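Local atomic coordinates of transcription factor SPN1 (Saccharomyces cerevisiae, PDB entry 3NFQ), a protein that takes part in regulating RNA polymerase II transcription and interacts with SPT6, and whose conserved central domain is described here. Residues 146-149 with 150-153; 69-72 with 73-77; 14-17 with 18-22. All coordinates share one frame; numbering follows the deposited sequence.

Contact 1: 146-149 with 150-153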
loop_
_atom_site.group_PDB
_atom_site.type_symbol
_atom_site.label_atom_id
_atom_site.label_comp_id
_atom_site.label_asym_id
_atom_site.label_seq_id
_atom_site.Cartn_x
_atom_site.Cartn_y
_atom_site.Cartn_z
ATOM N N ILE A 146 -13.587 -0.255 -3.158
ATOM C CA ILE A 146 -13.638 -1.063 -4.387
ATOM C C ILE A 146 -14.875 -0.767 -5.273
ATOM O O ILE A 146 -14.788 -0.758 -6.516
ATOM C CB ILE A 146 -13.451 -2.597 -4.093
ATOM C CG1 ILE A 146 -13.059 -3.359 -5.363
ATOM C CG2 ILE A 146 -14.608 -3.223 -3.455
ATOM C CD1 ILE A 146 -11.546 -3.194 -5.636
ATOM N N ALA A 147 -16.027 -0.597 -4.634
ATOM C CA ALA A 147 -17.266 -0.205 -5.334
ATOM C C ALA A 147 -17.085 1.117 -6.027
ATOM O O ALA A 147 -17.468 1.296 -7.187
ATOM C CB ALA A 147 -18.441 -0.150 -4.328
ATOM N N GLU A 148 -16.490 2.064 -5.332
ATOM C CA GLU A 148 -16.302 3.371 -5.867
ATOM C C GLU A 148 -15.316 3.368 -7.039
ATOM O O GLU A 148 -15.563 3.994 -8.085
ATOM C CB GLU A 148 -15.806 4.271 -4.740
ATOM C CG GLU A 148 -15.560 5.663 -5.124
ATOM C CD GLU A 148 -15.107 6.506 -3.948
ATOM O OE1 GLU A 148 -15.745 6.457 -2.879
ATOM O OE2 GLU A 148 -14.121 7.251 -4.094
ATOM N N TRP A 149 -14.174 2.702 -6.850
ATOM C CA TRP A 149 -13.106 2.780 -7.825
ATOM C C TRP A 149 -13.563 2.079 -9.097
ATOM O O TRP A 149 -13.145 2.461 -10.178
ATOM C CB TRP A 149 -11.850 2.101 -7.297
ATOM C CG TRP A 149 -11.204 2.878 -6.183
ATOM C CD1 TRP A 149 -11.325 4.199 -5.936
ATOM C CD2 TRP A 149 -10.288 2.362 -5.210
ATOM N NE1 TRP A 149 -10.590 4.548 -4.815
ATOM C CE2 TRP A 149 -9.933 3.428 -4.362
ATOM C CE3 TRP A 149 -9.796 1.096 -4.934
ATOM C CZ2 TRP A 149 -9.018 3.272 -3.284
ATOM C CZ3 TRP A 149 -8.878 0.929 -3.869
ATOM C CH2 TRP A 149 -8.531 2.015 -3.042
ATOM N N THR A 150 -14.417 1.077 -8.956
ATOM C CA THR A 150 -14.889 0.321 -10.149
ATOM C C THR A 150 -16.285 0.799 -10.651
ATOM O O THR A 150 -16.959 0.086 -11.414
ATOM C CB THR A 150 -14.978 -1.154 -9.848
ATOM O OG1 THR A 150 -15.971 -1.372 -8.843
ATOM C CG2 THR A 150 -13.592 -1.707 -9.350
ATOM N N ARG A 151 -16.714 1.983 -10.206
ATOM C CA ARG A 151 -18.079 2.469 -10.513
ATOM C C ARG A 151 -18.263 2.758 -12.007
ATOM O O ARG A 151 -17.339 3.242 -12.649
ATOM C CB ARG A 151 -18.398 3.728 -9.693
ATOM C CG ARG A 151 -17.642 4.979 -10.147
ATOM C CD ARG A 151 -17.804 6.026 -9.122
ATOM N NE ARG A 151 -17.225 7.330 -9.441
ATOM C CZ ARG A 151 -15.938 7.659 -9.241
ATOM N NH1 ARG A 151 -15.074 6.754 -8.795
ATOM N NH2 ARG A 151 -15.511 8.888 -9.481
ATOM N N PRO A 152 -19.442 2.402 -12.570
ATOM C CA PRO A 152 -19.827 2.707 -13.970
ATOM C C PRO A 152 -19.436 4.077 -14.508
ATOM O O PRO A 152 -19.088 4.177 -15.671
ATOM C CB PRO A 152 -21.330 2.554 -13.954
ATOM C CG PRO A 152 -21.557 1.440 -12.962
ATOM C CD PRO A 152 -20.471 1.588 -11.895
ATOM N N ILE A 153 -19.439 5.127 -13.699
ATOM C CA ILE A 153 -18.941 6.453 -14.187
ATOM C C ILE A 153 -20.071 7.203 -14.902
ATOM O O ILE A 153 -19.844 7.830 -15.959
ATOM C CB ILE A 153 -17.730 6.356 -15.211
ATOM C CG1 ILE A 153 -16.579 5.461 -14.706
ATOM C CG2 ILE A 153 -17.202 7.752 -15.557
ATOM C CD1 ILE A 153 -16.038 4.477 -15.790
HETATM O O HOH W 1 -14.675 3.925 -12.277
#
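The backbone N of Thr-150 donates to Ile-146 O at 3.1 Å, the last i to i+4 bond at the end of helix 136-149. One residue on, the spacing shortens: Arg-151 N bonds to Glu-148 O, three residues back.

The Thr-150 side chain folds back on the same turn. Its OG1 sits between the backbone N and the carbonyl carbon (chi1 64°), and from there it donates to Ile-146 O at 2.7 Å. Ile-146 O is thus held by both the amide and the hydroxyl of one residue. CG2 of Thr-150 comes loosely beside the Ile-146 side chain, 4.3 Å from its CG1.

Arg-151 runs back beside Glu-148, both side chains pointing the same way. Its NH1 donates to Glu-148 O at 2.9 Å in a nearly straight bond (167°), with the oxygen in the guanidinium plane. NH1 and the backbone N of Arg-151 reach this oxygen from opposite faces of its carbonyl plane. The Glu-148 carboxylate stays apart, with OE2 4.8 Å from Arg-151 NH1. A water donates to both Trp-149 O and Arg-151 O.

Trp-149 and Ile-146 pack on Leu-116 of helix 113-119, within the TFIIS N-terminal-like helical bundle. The chemistry is that of a helix C-terminus: a hydroxyl and a guanidinium supply donors to late carbonyls, and the positive charge probably offsets the negative end of the helix dipole.

Contact 2: 69-72 with 73-77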
loop_
_atom_site.group_PDB
_atom_site.type_symbol
_atom_site.label_atom_id
_atom_site.label_comp_id
_atom_site.label_asym_id
_atom_site.label_seq_id
_atom_site.Cartn_x
_atom_site.Cartn_y
_atom_site.Cartn_z
ATOM N N ALA A 69 -1.198 13.369 -7.360
ATOM C CA ALA A 69 -2.074 12.235 -7.748
ATOM C C ALA A 69 -1.785 11.627 -9.110
ATOM O O ALA A 69 -1.679 10.393 -9.271
ATOM C CB ALA A 69 -3.569 12.608 -7.647
ATOM N N ASP A 70 -1.702 12.495 -10.116
ATOM C CA ASP A 70 -1.356 12.074 -11.466
ATOM C C ASP A 70 -0.052 11.321 -11.514
ATOM O O ASP A 70 -0.005 10.240 -12.093
ATOM C CB ASP A 70 -1.255 13.294 -12.406
ATOM C CG ASP A 70 -2.604 13.879 -12.761
ATOM O OD1 ASP A 70 -3.637 13.185 -12.608
ATOM O OD2 ASP A 70 -2.617 15.057 -13.202
ATOM N N THR A 71 1.006 11.863 -10.903
ATOM C CA THR A 71 2.316 11.201 -10.928
ATOM C C THR A 71 2.290 9.835 -10.211
ATOM O O THR A 71 2.875 8.857 -10.694
ATOM C CB THR A 71 3.409 12.012 -10.208
ATOM O OG1 THR A 71 3.332 13.410 -10.569
ATOM C CG2 THR A 71 4.777 11.442 -10.568
ATOM N N ILE A 72 1.629 9.811 -9.049
ATOM C CA ILE A 72 1.425 8.574 -8.255
ATOM C C ILE A 72 0.731 7.564 -9.129
ATOM O O ILE A 72 1.201 6.424 -9.264
ATOM C CB ILE A 72 0.548 8.871 -7.004
ATOM C CG1 ILE A 72 1.383 9.656 -6.026
ATOM C CG2 ILE A 72 -0.001 7.560 -6.351
ATOM C CD1 ILE A 72 0.573 10.476 -4.984
ATOM N N LEU A 73 -0.371 7.968 -9.737
ATOM C CA LEU A 73 -1.156 7.001 -10.533
ATOM C C LEU A 73 -0.448 6.603 -11.822
ATOM O O LEU A 73 -0.470 5.429 -12.232
ATOM C CB LEU A 73 -2.567 7.557 -10.832
ATOM C CG LEU A 73 -3.463 7.661 -9.595
ATOM C CD1 LEU A 73 -4.763 8.383 -9.914
ATOM C CD2 LEU A 73 -3.800 6.310 -8.971
ATOM N N ASP A 74 0.168 7.565 -12.491
ATOM C CA ASP A 74 0.857 7.264 -13.760
ATOM C C ASP A 74 2.090 6.387 -13.600
ATOM O O ASP A 74 2.397 5.623 -14.506
ATOM C CB ASP A 74 1.229 8.544 -14.491
ATOM C CG ASP A 74 0.020 9.275 -15.044
ATOM O OD1 ASP A 74 -1.072 8.670 -15.201
ATOM O OD2 ASP A 74 0.168 10.485 -15.301
ATOM N N ASN A 75 2.795 6.471 -12.469
ATOM C CA ASN A 75 3.998 5.650 -12.231
ATOM C C ASN A 75 3.806 4.349 -11.440
ATOM O O ASN A 75 4.784 3.778 -10.963
ATOM C CB ASN A 75 5.059 6.511 -11.578
ATOM C CG ASN A 75 5.515 7.611 -12.509
ATOM O OD1 ASN A 75 5.054 8.756 -12.421
ATOM N ND2 ASN A 75 6.317 7.237 -13.485
ATOM N N ASN A 76 2.552 3.920 -11.277
ATOM C CA ASN A 76 2.213 2.663 -10.630
ATOM C C ASN A 76 2.776 2.570 -9.213
ATOM O O ASN A 76 3.172 1.494 -8.761
ATOM C CB ASN A 76 2.716 1.478 -11.491
ATOM C CG ASN A 76 1.985 0.164 -11.211
ATOM O OD1 ASN A 76 2.465 -0.916 -11.595
ATOM N ND2 ASN A 76 0.823 0.240 -10.583
ATOM N N LEU A 77 2.816 3.686 -8.490
ATOM C CA LEU A 77 3.155 3.621 -7.095
ATOM C C LEU A 77 2.185 2.717 -6.303
ATOM O O LEU A 77 2.548 2.111 -5.297
ATOM C CB LEU A 77 3.176 5.020 -6.508
ATOM C CG LEU A 77 3.682 5.170 -5.064
ATOM C CD1 LEU A 77 5.132 4.739 -4.883
ATOM C CD2 LEU A 77 3.502 6.630 -4.557
#
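Ile-72 and Leu-77 meet on the close-packed, buried side of this turn, where helix 69-74 ends and the chain bends into helix 77-85. CD2 of Leu-77 lies 4.0 Å from CG1 of Ile-72 and equally near its CG2, so it touches both branches. Leu-77 puts CG anti to its own backbone N (chi1 -173°), which brings this methyl across to Ile-72. The backbone bonds at the same place: Leu-77 N donates to Ile-72 O at 3.3 Å, in the carbonyl plane. With Asn-76 in a left-handed conformation, this is a Schellman-like helix end. Leu-73 is also buried; its CG packs 3.3 Å from Ala-69 O, the oxygen that accepts from Leu-73 N.

The other side is looser and polar. Asp-70 and Asp-74 are exposed, one helical turn apart, and their carboxylates do not touch: OD1 of Asp-70 is 5.4 Å from OD2 of Asp-74. Their like charges probably repel weakly. The backbone bond from Asp-74 N to Asp-70 O, at 2.7 Å, still joins them.

Helix 10-42 lies against Thr-71 and Asn-75, through Asp-15 and Ile-18 among others. Leu-63 of helix 51-63 meets both Ile-72 and Leu-77. Leu-73 packs on Pro-110 and on His-115 of helix 113-119.

Contact 3: 14-17 with 18-22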
loop_
_atom_site.group_PDB
_atom_site.type_symbol
_atom_site.label_atom_id
_atom_site.label_comp_id
_atom_site.label_asym_id
_atom_site.label_seq_id
_atom_site.Cartn_x
_atom_site.Cartn_y
_atom_site.Cartn_z
ATOM N N LEU A 14 9.173 14.945 -11.094
ATOM C CA LEU A 14 8.114 14.372 -10.267
ATOM C C LEU A 14 8.097 12.853 -10.439
ATOM O O LEU A 14 8.075 12.116 -9.449
ATOM C CB LEU A 14 6.754 14.945 -10.660
ATOM C CG LEU A 14 6.480 16.434 -10.453
ATOM C CD1 LEU A 14 5.054 16.705 -10.936
ATOM C CD2 LEU A 14 6.647 16.835 -9.018
ATOM N N ASP A 15 8.125 12.397 -11.686
ATOM C CA ASP A 15 8.214 10.964 -11.986
ATOM C C ASP A 15 9.342 10.259 -11.233
ATOM O O ASP A 15 9.115 9.269 -10.546
ATOM C CB ASP A 15 8.386 10.730 -13.477
ATOM C CG ASP A 15 7.125 10.939 -14.236
ATOM O OD1 ASP A 15 6.118 11.409 -13.651
ATOM O OD2 ASP A 15 7.131 10.619 -15.444
ATOM N N GLU A 16 10.551 10.790 -11.344
ATOM C CA GLU A 16 11.702 10.213 -10.694
ATOM C C GLU A 16 11.564 10.229 -9.176
ATOM O O GLU A 16 12.050 9.332 -8.485
ATOM C CB GLU A 16 12.991 10.932 -11.161
ATOM C CG GLU A 16 14.044 11.127 -10.046
ATOM C CD GLU A 16 15.234 12.036 -10.440
ATOM O OE1 GLU A 16 15.119 12.867 -11.403
ATOM O OE2 GLU A 16 16.295 11.934 -9.752
ATOM N N LYS A 17 10.924 11.255 -8.652
ATOM C CA LYS A 17 10.716 11.350 -7.219
ATOM C C LYS A 17 9.722 10.258 -6.741
ATOM O O LYS A 17 9.956 9.625 -5.713
ATOM C CB LYS A 17 10.259 12.763 -6.855
ATOM C CG LYS A 17 9.924 12.983 -5.385
ATOM C CD LYS A 17 8.593 12.312 -4.980
ATOM C CE LYS A 17 8.306 12.294 -3.444
ATOM N NZ LYS A 17 9.299 11.619 -2.555
ATOM N N ILE A 18 8.664 10.010 -7.517
ATOM C CA ILE A 18 7.689 8.938 -7.195
ATOM C C ILE A 18 8.315 7.567 -7.438
ATOM O O ILE A 18 8.050 6.624 -6.709
ATOM C CB ILE A 18 6.354 9.079 -7.968
ATOM C CG1 ILE A 18 5.329 9.927 -7.209
ATOM C CG2 ILE A 18 5.664 7.736 -8.129
ATOM C CD1 ILE A 18 5.851 11.185 -6.514
ATOM N N LEU A 19 9.151 7.451 -8.469
ATOM C CA LEU A 19 9.803 6.163 -8.753
ATOM C C LEU A 19 10.841 5.729 -7.703
ATOM O O LEU A 19 10.977 4.529 -7.426
ATOM C CB LEU A 19 10.325 6.105 -10.212
ATOM C CG LEU A 19 9.244 6.137 -11.288
ATOM C CD1 LEU A 19 9.790 6.614 -12.676
ATOM C CD2 LEU A 19 8.422 4.831 -11.427
ATOM N N ARG A 20 11.538 6.695 -7.104
ATOM C CA ARG A 20 12.418 6.477 -5.977
ATOM C C ARG A 20 11.675 6.082 -4.693
ATOM O O ARG A 20 12.175 5.298 -3.910
ATOM C CB ARG A 20 13.208 7.740 -5.658
ATOM C CG ARG A 20 14.421 7.939 -6.525
ATOM C CD ARG A 20 15.322 9.027 -5.935
ATOM N NE ARG A 20 16.085 9.695 -6.993
ATOM C CZ ARG A 20 17.400 9.567 -7.187
ATOM N NH1 ARG A 20 18.142 8.795 -6.388
ATOM N NH2 ARG A 20 17.980 10.213 -8.195
ATOM N N LEU A 21 10.493 6.647 -4.474
ATOM C CA LEU A 21 9.682 6.216 -3.342
ATOM C C LEU A 21 9.197 4.788 -3.583
ATOM O O LEU A 21 9.220 3.946 -2.704
ATOM C CB LEU A 21 8.506 7.175 -3.169
ATOM C CG LEU A 21 7.559 6.836 -2.029
ATOM C CD1 LEU A 21 8.280 6.952 -0.689
ATOM C CD2 LEU A 21 6.342 7.756 -2.100
ATOM N N LYS A 22 8.821 4.513 -4.807
ATOM C CA LYS A 22 8.375 3.193 -5.177
ATOM C C LYS A 22 9.461 2.174 -4.814
ATOM O O LYS A 22 9.221 1.223 -4.075
ATOM C CB LYS A 22 8.037 3.226 -6.645
ATOM C CG LYS A 22 7.548 1.958 -7.183
ATOM C CD LYS A 22 7.007 2.209 -8.598
ATOM C CE LYS A 22 6.597 0.900 -9.245
ATOM N NZ LYS A 22 6.497 1.158 -10.705
HETATM O O HOH W 2 14.814 12.047 -6.782
#
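Glu-16 and Arg-20 form a salt bridge one turn apart on helix 10-42. Arg-20 NH2 donates to Glu-16 OE2 at 2.9 Å, and the bond is almost straight (173°). The oxygen is met on its anti side and lies in the guanidinium plane. The carboxylate and guanidinium are turned only 29° from each other, so the two groups meet nearly flat, edge on. A water makes weak bonds to Arg-20 NE and Glu-16 OE2, beside the direct bond.

Lys-17 and Ile-18 make the apolar part. The turn about CB-CG of Lys-17 (chi2 -73°) swings CD across to Ile-18. This CD comes 3.3 Å from CD1 of Ile-18, a tighter carbon contact than usual. A serine in place of Lys-17 lacks the CD methylene and would probably leave the CD1 methyl of Ile-18 without this neighbour, freer to turn.

Backbone bonds hold these side chains in step. Arg-20 N donates to Glu-16 O at 3.0 Å, and Leu-21 N to Lys-17 O at 3.3 Å. Leu-19 lays its CG 3.2 Å from Asp-15 O.

Further out, Ile-18 rests on Thr-71 and Ile-72 of helix 69-74 and on Leu-77 of helix 77-85. Lys-17, Ile-18 and Leu-21 all touch Val-62 of helix 51-63. The outer face of this long N-terminal helix carries the salt bridge, while the inner face joins the bundle.

In the fold
Contacts 2 and 3 are neighbours, with centres about 9 Å apart. They touch where Lys-22 NZ probably bonds to Asn-75 O at 3.1 Å, tying helix 10-42 to the turn after helix 69-74. CG2 of Thr-71 also packs on OD1 of Asp-15, at 3.4 Å. Contact 1 stands apart near the C-terminal end of the modelled chain. Its centre is about 18 Å from that of contact 2 and about 27 Å from that of contact 3. Helix 113-119 touches both contact 1 and contact 2, whose nearest atoms are about 8 Å apart. All three belong to one all-helical domain, and no ligand or metal lies in the contacts described.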